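Glutathione S-transferase (Cupriavidus metallidurans, PDB 4MK3) binds a glutathione derivative, glutathione sulfinic acid, in a glutathione S-transferase fold and is probably a glutathione transferase. Local coordinates at residues S31-K36 / F83-I88; V182-A187 / Q216-T221. All coordinates share one frame; numbering follows the deposited sequence.

Contact 1 of 2, residues S31-K36 / F83-I88. With GSF (L-gamma-glutamyl-3-sulfino-L-alanylglycine), chain E.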
loop_
_atom_site.group_PDB
_atom_site.type_symbol
_atom_site.label_atom_id
_atom_site.label_comp_id
_atom_site.label_asym_id
_atom_site.label_seq_id
_atom_site.Cartn_x
_atom_site.Cartn_y
_atom_site.Cartn_z
ATOM N N SER A 31 -8.645 -10.513 -9.193
ATOM C CA SER A 31 -7.805 -9.621 -8.391
ATOM C C SER A 31 -8.275 -9.615 -6.944
ATOM O O SER A 31 -9.422 -9.255 -6.679
ATOM C CB SER A 31 -7.831 -8.184 -8.928
ATOM O OG SER A 31 -7.285 -7.260 -7.973
ATOM N N PRO A 32 -7.387 -9.987 -6.003
ATOM C CA PRO A 32 -7.837 -10.016 -4.602
ATOM C C PRO A 32 -7.965 -8.626 -4.006
ATOM O O PRO A 32 -8.790 -8.402 -3.111
ATOM C CB PRO A 32 -6.754 -10.842 -3.918
ATOM C CG PRO A 32 -5.535 -10.666 -4.743
ATOM C CD PRO A 32 -6.027 -10.542 -6.160
ATOM N N TYR A 33 -7.172 -7.679 -4.502
ATOM C CA TYR A 33 -7.318 -6.293 -4.082
ATOM C C TYR A 33 -8.637 -5.735 -4.587
ATOM O O TYR A 33 -9.310 -4.983 -3.881
ATOM C CB TYR A 33 -6.159 -5.434 -4.615
ATOM C CG TYR A 33 -4.751 -5.936 -4.324
ATOM C CD1 TYR A 33 -4.089 -5.611 -3.162
ATOM C CD2 TYR A 33 -4.077 -6.661 -5.280
ATOM C CE1 TYR A 33 -2.780 -6.057 -2.952
ATOM C CE2 TYR A 33 -2.812 -7.103 -5.093
ATOM C CZ TYR A 33 -2.159 -6.803 -3.939
ATOM O OH TYR A 33 -0.866 -7.239 -3.779
ATOM N N ALA A 34 -8.986 -6.064 -5.820
ATOM C CA ALA A 34 -10.265 -5.634 -6.344
ATOM C C ALA A 34 -11.405 -6.348 -5.625
ATOM O O ALA A 34 -12.465 -5.758 -5.401
ATOM C CB ALA A 34 -10.352 -5.884 -7.838
ATOM N N ARG A 35 -11.181 -7.596 -5.201
ATOM C CA ARG A 35 -12.241 -8.307 -4.487
ATOM C C ARG A 35 -12.545 -7.622 -3.165
ATOM O O ARG A 35 -13.696 -7.503 -2.774
ATOM C CB ARG A 35 -11.910 -9.773 -4.239
ATOM C CG ARG A 35 -13.113 -10.527 -3.672
ATOM C CD ARG A 35 -12.779 -11.906 -3.214
ATOM N NE ARG A 35 -13.985 -12.675 -2.929
ATOM C CZ ARG A 35 -13.985 -13.953 -2.622
ATOM N NH1 ARG A 35 -12.827 -14.601 -2.490
ATOM N NH2 ARG A 35 -15.121 -14.600 -2.445
ATOM N N LYS A 36 -11.503 -7.158 -2.485
ATOM C CA LYS A 36 -11.701 -6.395 -1.260
ATOM C C LYS A 36 -12.629 -5.206 -1.476
ATOM O O LYS A 36 -13.570 -4.967 -0.710
ATOM C CB LYS A 36 -10.346 -5.946 -0.691
ATOM C CG LYS A 36 -10.442 -5.066 0.552
ATOM C CD LYS A 36 -9.066 -4.659 1.101
ATOM C CE LYS A 36 -8.312 -3.838 0.078
ATOM N NZ LYS A 36 -7.051 -3.250 0.613
ATOM N N PHE A 83 -7.473 5.463 -6.570
ATOM C CA PHE A 83 -6.682 4.258 -6.359
ATOM C C PHE A 83 -5.823 4.537 -5.123
ATOM O O PHE A 83 -5.712 5.700 -4.733
ATOM C CB PHE A 83 -5.820 3.973 -7.620
ATOM C CG PHE A 83 -4.981 5.137 -8.045
ATOM C CD1 PHE A 83 -3.722 5.354 -7.535
ATOM C CD2 PHE A 83 -5.464 6.056 -8.975
ATOM C CE1 PHE A 83 -2.960 6.452 -7.895
ATOM C CE2 PHE A 83 -4.707 7.134 -9.360
ATOM C CZ PHE A 83 -3.450 7.358 -8.814
ATOM N N ASP A 84 -5.236 3.531 -4.463
ATOM C CA ASP A 84 -5.375 2.097 -4.736
ATOM C C ASP A 84 -6.536 1.487 -3.941
ATOM O O ASP A 84 -7.442 2.203 -3.515
ATOM C CB ASP A 84 -4.026 1.421 -4.420
ATOM C CG ASP A 84 -3.671 1.446 -2.940
ATOM O OD1 ASP A 84 -4.365 2.092 -2.149
ATOM O OD2 ASP A 84 -2.671 0.799 -2.586
ATOM N N SER A 85 -6.518 0.164 -3.733
ATOM C CA SER A 85 -7.640 -0.501 -3.066
ATOM C C SER A 85 -7.930 0.046 -1.688
ATOM O O SER A 85 -9.074 0.092 -1.284
ATOM C CB SER A 85 -7.428 -2.016 -2.999
ATOM O OG SER A 85 -6.396 -2.380 -2.061
ATOM N N ARG A 86 -6.907 0.445 -0.953
ATOM C CA ARG A 86 -7.135 0.974 0.393
ATOM C C ARG A 86 -7.840 2.310 0.360
ATOM O O ARG A 86 -8.717 2.593 1.190
ATOM C CB ARG A 86 -5.827 1.168 1.128
ATOM C CG ARG A 86 -5.045 -0.045 1.274
ATOM C CD ARG A 86 -4.010 0.228 2.357
ATOM N NE ARG A 86 -2.950 -0.712 2.285
ATOM C CZ ARG A 86 -1.825 -0.591 2.971
ATOM N NH1 ARG A 86 -1.652 0.451 3.779
ATOM N NH2 ARG A 86 -0.895 -1.536 2.860
ATOM N N VAL A 87 -7.465 3.140 -0.613
ATOM C CA VAL A 87 -8.069 4.449 -0.755
ATOM C C VAL A 87 -9.522 4.322 -1.209
ATOM O O VAL A 87 -10.408 5.030 -0.738
ATOM C CB VAL A 87 -7.256 5.294 -1.776
ATOM C CG1 VAL A 87 -7.888 6.662 -1.982
ATOM C CG2 VAL A 87 -5.830 5.452 -1.293
ATOM N N ILE A 88 -9.774 3.393 -2.124
ATOM C CA ILE A 88 -11.126 3.142 -2.595
ATOM C C ILE A 88 -12.006 2.589 -1.469
ATOM O O ILE A 88 -13.140 3.034 -1.281
ATOM C CB ILE A 88 -11.118 2.160 -3.767
ATOM C CG1 ILE A 88 -10.338 2.745 -4.960
ATOM C CG2 ILE A 88 -12.552 1.808 -4.163
ATOM C CD1 ILE A 88 -9.983 1.677 -5.998
HETATM C CB1 GSF E . -2.070 -3.191 -5.597
HETATM C CG1 GSF E . -2.970 -3.603 -6.755
HETATM C CD1 GSF E . -2.281 -4.544 -7.718
HETATM O OE1 GSF E . -1.093 -4.799 -7.679
HETATM C C1 GSF E . -3.855 -2.023 -4.327
HETATM O O11 GSF E . -4.898 -1.906 -5.019
HETATM O O12 GSF E . -3.958 -2.279 -3.098
HETATM N N1 GSF E . -1.519 -1.432 -3.994
HETATM C CA1 GSF E . -2.506 -1.867 -4.978
HETATM N N2 GSF E . -3.093 -5.144 -8.669
HETATM C CA2 GSF E . -2.538 -6.004 -9.659
HETATM C CB2 GSF E . -3.586 -6.938 -10.170
HETATM S SG2 GSF E . -3.957 -8.265 -9.080
HETATM O O1S GSF E . -4.528 -9.335 -9.916
HETATM O O2S GSF E . -4.909 -7.781 -8.037
HETATM C C2 GSF E . -2.170 -5.218 -10.899
HETATM O O2 GSF E . -2.961 -4.417 -11.389
HETATM N N3 GSF E . -0.920 -5.453 -11.462
HETATM C CA3 GSF E . -0.551 -4.775 -12.671
HETATM C C3 GSF E . 0.888 -4.249 -12.628
HETATM O O31 GSF E . 1.403 -3.833 -13.709
HETATM O O32 GSF E . 1.543 -4.227 -11.564
#

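Contact 2 of 2, residues V182-A187 / Q216-T221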
loop_
_atom_site.group_PDB
_atom_site.type_symbol
_atom_site.label_atom_id
_atom_site.label_comp_id
_atom_site.label_asym_id
_atom_site.label_seq_id
_atom_site.Cartn_x
_atom_site.Cartn_y
_atom_site.Cartn_z
ATOM N N VAL A 182 -8.582 -9.764 5.270
ATOM C CA VAL A 182 -8.056 -11.082 5.612
ATOM C C VAL A 182 -8.765 -12.181 4.832
ATOM O O VAL A 182 -8.123 -13.058 4.256
ATOM C CB VAL A 182 -8.127 -11.329 7.141
ATOM C CG1 VAL A 182 -7.797 -12.782 7.466
ATOM C CG2 VAL A 182 -7.182 -10.372 7.875
ATOM N N GLY A 183 -10.090 -12.092 4.724
ATOM C CA GLY A 183 -10.847 -13.068 3.978
ATOM C C GLY A 183 -10.443 -13.140 2.519
ATOM O O GLY A 183 -10.376 -14.208 1.901
ATOM N N CYS A 184 -10.215 -11.973 1.930
ATOM C CA CYS A 184 -9.769 -11.907 0.542
ATOM C C CYS A 184 -8.382 -12.522 0.343
ATOM O O CYS A 184 -8.127 -13.210 -0.671
ATOM C CB CYS A 184 -9.792 -10.468 0.032
ATOM S SG CYS A 184 -11.495 -9.848 -0.272
ATOM N N ALA A 185 -7.505 -12.309 1.320
ATOM C CA ALA A 185 -6.152 -12.842 1.274
ATOM C C ALA A 185 -6.177 -14.365 1.391
ATOM O O ALA A 185 -5.520 -15.062 0.616
ATOM C CB ALA A 185 -5.272 -12.199 2.355
ATOM N N LEU A 186 -6.908 -14.885 2.365
ATOM C CA LEU A 186 -6.932 -16.323 2.566
ATOM C C LEU A 186 -7.575 -17.043 1.389
ATOM O O LEU A 186 -7.078 -18.063 0.927
ATOM C CB LEU A 186 -7.654 -16.663 3.861
ATOM C CG LEU A 186 -7.023 -16.172 5.158
ATOM C CD1 LEU A 186 -7.919 -16.535 6.329
ATOM C CD2 LEU A 186 -5.618 -16.764 5.304
ATOM N N ALA A 187 -8.660 -16.468 0.855
ATOM C CA ALA A 187 -9.303 -17.035 -0.312
ATOM C C ALA A 187 -8.391 -16.996 -1.542
ATOM O O ALA A 187 -8.442 -17.884 -2.395
ATOM C CB ALA A 187 -10.624 -16.282 -0.605
ATOM N N GLN A 216 -22.944 -12.888 1.842
ATOM C CA GLN A 216 -23.397 -12.660 0.471
ATOM C C GLN A 216 -22.306 -11.978 -0.373
ATOM O O GLN A 216 -22.114 -12.311 -1.553
ATOM C CB GLN A 216 -24.659 -11.805 0.463
ATOM C CG GLN A 216 -25.348 -11.826 -0.898
ATOM C CD GLN A 216 -25.865 -13.199 -1.230
ATOM O OE1 GLN A 216 -26.607 -13.802 -0.444
ATOM N NE2 GLN A 216 -25.467 -13.729 -2.380
ATOM N N SER A 217 -21.614 -11.016 0.210
ATOM C CA SER A 217 -20.584 -10.286 -0.504
ATOM C C SER A 217 -19.452 -11.187 -0.996
ATOM O O SER A 217 -18.883 -10.958 -2.061
ATOM C CB SER A 217 -20.041 -9.192 0.397
ATOM O OG SER A 217 -19.489 -9.798 1.566
ATOM N N PHE A 218 -19.087 -12.186 -0.203
ATOM C CA PHE A 218 -18.097 -13.164 -0.626
ATOM C C PHE A 218 -18.661 -14.139 -1.654
ATOM O O PHE A 218 -18.019 -14.426 -2.671
ATOM C CB PHE A 218 -17.494 -13.889 0.594
ATOM C CG PHE A 218 -16.362 -13.114 1.237
ATOM C CD1 PHE A 218 -16.622 -12.037 2.047
ATOM C CD2 PHE A 218 -15.052 -13.443 0.961
ATOM C CE1 PHE A 218 -15.577 -11.307 2.613
ATOM C CE2 PHE A 218 -13.999 -12.714 1.510
ATOM C CZ PHE A 218 -14.278 -11.638 2.327
ATOM N N ILE A 219 -19.866 -14.657 -1.402
ATOM C CA ILE A 219 -20.522 -15.576 -2.332
ATOM C C ILE A 219 -20.578 -14.994 -3.752
ATOM O O ILE A 219 -20.372 -15.692 -4.727
ATOM C CB ILE A 219 -21.954 -15.863 -1.835
ATOM C CG1 ILE A 219 -21.916 -16.736 -0.574
ATOM C CG2 ILE A 219 -22.792 -16.520 -2.919
ATOM C CD1 ILE A 219 -23.242 -16.803 0.146
ATOM N N ASP A 220 -20.879 -13.703 -3.847
ATOM C CA ASP A 220 -21.068 -13.069 -5.134
ATOM C C ASP A 220 -19.767 -12.679 -5.836
ATOM O O ASP A 220 -19.809 -12.272 -6.978
ATOM C CB ASP A 220 -21.941 -11.809 -4.986
ATOM C CG ASP A 220 -23.404 -12.125 -4.719
ATOM O OD1 ASP A 220 -23.857 -13.207 -5.116
ATOM O OD2 ASP A 220 -24.091 -11.250 -4.143
ATOM N N THR A 221 -18.636 -12.770 -5.153
ATOM C CA THR A 221 -17.345 -12.310 -5.683
ATOM C C THR A 221 -16.269 -13.395 -5.748
ATOM O O THR A 221 -15.079 -13.083 -5.797
ATOM C CB THR A 221 -16.781 -11.129 -4.865
ATOM O OG1 THR A 221 -16.592 -11.536 -3.508
ATOM C CG2 THR A 221 -17.720 -9.921 -4.917
#

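Contact 1 of 2, residues S31-K36 / F83-I88
Ser85 OG joins the two helix starts and the ligand: Lys36 NZ donates to it at 2.9 Å, and it donates to O12 of the bound glutathione sulfinic acid at 2.7 Å. Set between its backbone N and carbonyl carbon (chi1 71°), OG lies between ammonium and carboxylate. Lys36 NZ also forms salt bridges with Glu116 and Asp120. The backbone N of Ser85 grips the other carboxylate oxygen, O11, while the ligand amine N1 donates to Asp84 OD2 at 2.9 Å. This is the gamma-glutamyl site of the thioredoxin-like glutathione transferase domain; Asp84, after a cis peptide bond, stands at the N-cap of helix 85-94 and accepts a weak bond from Arg86 N. The gamma-glutamyl chain runs over one face of the Tyr33 ring, with GSF CB1 3.8 Å above its centre, and sulfinate oxygen O2S lies in plane at its edge, 3.1 Å from CD2. With an alanine in place of Tyr33, the gamma-glutamyl chain would probably lose the flat surface beneath it, and Asp124 its hydroxyl partner. Ser31 OG lies against O2S, too close to read with confidence, and accepts from Ala34 N at 3.0 Å, capping helix 32-44.

Contact 2 of 2, residues V182-A187 / Q216-T221
Phe218 turns CG anti to its carbonyl carbon (chi1 -84°), and chi2 of 77° sets the ring so that its CE2-CZ edge is presented to the backbone of helix 177-192 at Gly183 and Cys184. CE2 comes to 3.7 Å from Gly183 C, and the amide nitrogen of Cys184, 3.9 Å from the same carbon, CE2, lies near the plane of the ring. CZ fits beside Gly183 CA at 4.1 Å. The absence of a side chain at Gly183 is what admits the ring, since a beta carbon there would collide with Phe218 CZ. Cys184 SG stands 4.2 Å from CE2 and 5.0 Å from the ring centroid, 51° off the normal, an oblique sulfur-aromatic contact rather than one directly over the face. The interface between the two segments is small and is made by van der Waals packing of one ring edge against main chain and a thiol. Tyr175 and Ile212 also touch the Phe218 side chain, continuing the packing beyond the two segments.

Farther along the chain, Thr221 folds back so that OG1 donates to Ser217 O at 2.8 Å, in the carbonyl plane and on a lone pair. The bond ties the residues after Phe218 to the preceding turn. Ser217 OG is bonded to Glu43 of helix 32-44, a further attachment of this short helix. Such close seating of an aromatic ring on a glycine lets the short helix 216-219 dock on helix 177-192 within the all-helical C-terminal domain of the glutathione transferase fold.

Overall arrangement
Contact 1 belongs to the N-terminal, glutathione-binding domain and contact 2 to the helical C-terminal one; their centres are 13 Å apart, and Arg35 and Lys36 carry the junction between them. Arg35, on helix 32-44, probably hydrogen-bonds twice to the 216-221 segment, NE to Thr221 OG1 and NH2 to Phe218 O, each at 2.9 Å. Its NH1 packs against Ala187 CB at 3.4 Å, while Cys184 SG lies 3.5 Å from Lys36 N. Helix 32-44 thus meets the ligand at its start and contact 2 along another side. The Cys184 side chain remains about 10 Å from a bound ligand, so contact 2 is structural packing apart from the pocket.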